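Side-chain contact in minor capsid protein (Cafeteriavirus-dependent mavirus, PDB 6G42), which forms the pentons of the virophage capsid, using a single jelly-roll domain and assembling as a ring of five copies: residues C[42-46]-C[47-51]. Numbering follows the deposited sequence.
Sequences ILDPD and KNYLL
Leu43, in the loop that follows strand 33-37, packs over one face of Tyr49, the first residue of strand 49-62. Its CD2 methyl sits 3.7 Å from the centroid of the Tyr49 ring and only 9° off the ring normal, a CH-pi contact over the middle of the face. With Leu43 CG anti to its carbonyl carbon (chi1 -53°), the branch is carried across the ring. Leu43 CB adds a second touch, 3.8 Å from Tyr49 CE1, as the two side chains run past each other in opposite directions. Asp44 follows at the phenol end: its backbone N donates a hydrogen bond to Tyr49 OH (3.2 Å, N-H...O angle 153°), while its carbonyl O lies near the ring plane at the edge, 3.6 Å from Tyr49 CE1. The Asp44 carboxylate runs alongside Lys47. OD2 of Asp44 comes to 3.7 Å from Lys47 CE, yet lies 5.0 Å from Lys47 NZ, too far for a salt bridge. Pro45 and Asp46 carry the chain round the turn. Beyond the loop, Phe303 of the adjacent strand 296-305 and Ile9 of strand 8-15 beyond it pack on both Leu43 and Tyr49. The phenol oxygen accepts from the Asp44 amide and donates to Gln7 OE1, and is thus satisfied where its ring is buried, pinning the turn to the strand; between the partly exposed Asp44 and Lys47, any attraction is probably modest and solvent-screened.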
# COMPACT_ATOMS: atom_id res chain seq x y z
N ILE C 42 19.13 14.07 -33.01
CA ILE C 42 18.91 13.20 -31.85
C ILE C 42 18.67 11.74 -32.27
O ILE C 42 19.24 10.82 -31.67
CB ILE C 42 17.73 13.72 -31.00
CG1 ILE C 42 18.03 15.14 -30.48
CG2 ILE C 42 17.44 12.80 -29.82
CD1 ILE C 42 16.81 15.95 -30.14
N LEU C 43 17.84 11.55 -33.29
CA LEU C 43 17.41 10.22 -33.76
C LEU C 43 18.07 9.81 -35.09
O LEU C 43 18.53 10.65 -35.86
CB LEU C 43 15.89 10.21 -33.93
CG LEU C 43 15.06 10.66 -32.72
CD1 LEU C 43 13.60 10.86 -33.11
CD2 LEU C 43 15.17 9.65 -31.59
N ASP C 44 18.11 8.50 -35.34
CA ASP C 44 18.56 7.96 -36.63
C ASP C 44 17.47 8.19 -37.68
O ASP C 44 16.28 8.08 -37.37
CB ASP C 44 18.84 6.45 -36.56
CG ASP C 44 19.99 6.09 -35.63
OD1 ASP C 44 20.36 6.91 -34.77
OD2 ASP C 44 20.51 4.96 -35.76
N PRO C 45 17.86 8.50 -38.94
CA PRO C 45 16.86 8.63 -40.00
C PRO C 45 16.28 7.29 -40.50
O PRO C 45 15.17 7.27 -41.01
CB PRO C 45 17.62 9.35 -41.12
CG PRO C 45 19.05 9.01 -40.89
CD PRO C 45 19.22 8.84 -39.41
N ASP C 46 17.02 6.20 -40.34
CA ASP C 46 16.60 4.88 -40.83
C ASP C 46 15.55 4.14 -39.98
O ASP C 46 14.98 3.15 -40.44
CB ASP C 46 17.81 3.96 -41.03
CG ASP C 46 18.77 4.45 -42.11
OD1 ASP C 46 18.36 5.26 -42.98
OD2 ASP C 46 19.94 4.03 -42.10
N LYS C 47 15.30 4.62 -38.75
CA LYS C 47 14.38 3.95 -37.81
C LYS C 47 13.12 4.77 -37.51
O LYS C 47 13.07 5.97 -37.77
CB LYS C 47 15.10 3.65 -36.49
CG LYS C 47 16.31 2.74 -36.62
CD LYS C 47 17.15 2.75 -35.35
CE LYS C 47 18.43 1.94 -35.46
NZ LYS C 47 18.32 0.61 -34.81
N ASN C 48 12.12 4.09 -36.96
CA ASN C 48 10.91 4.72 -36.41
C ASN C 48 10.93 4.65 -34.89
O ASN C 48 11.37 3.64 -34.33
CB ASN C 48 9.65 4.02 -36.92
CG ASN C 48 9.37 4.30 -38.38
OD1 ASN C 48 9.68 5.38 -38.90
ND2 ASN C 48 8.76 3.34 -39.06
N TYR C 49 10.43 5.69 -34.23
CA TYR C 49 10.51 5.82 -32.77
C TYR C 49 9.18 6.11 -32.09
O TYR C 49 8.29 6.75 -32.65
CB TYR C 49 11.47 6.94 -32.40
CG TYR C 49 12.90 6.67 -32.79
CD1 TYR C 49 13.35 6.94 -34.08
CD2 TYR C 49 13.81 6.15 -31.87
CE1 TYR C 49 14.67 6.70 -34.44
CE2 TYR C 49 15.13 5.91 -32.22
CZ TYR C 49 15.56 6.19 -33.51
OH TYR C 49 16.86 5.96 -33.87
N LEU C 50 9.07 5.61 -30.86
CA LEU C 50 8.02 6.00 -29.92
C LEU C 50 8.64 6.90 -28.87
O LEU C 50 9.81 6.75 -28.55
CB LEU C 50 7.43 4.76 -29.25
CG LEU C 50 6.81 3.70 -30.16
CD1 LEU C 50 6.45 2.48 -29.34
CD2 LEU C 50 5.58 4.24 -30.88
N LEU C 51 7.85 7.83 -28.34
CA LEU C 51 8.26 8.70 -27.24
C LEU C 51 7.43 8.39 -25.99
O LEU C 51 6.19 8.35 -26.05
CB LEU C 51 8.05 10.17 -27.61
CG LEU C 51 8.16 11.21 -26.48
CD1 LEU C 51 9.57 11.28 -25.93
CD2 LEU C 51 7.72 12.56 -27.00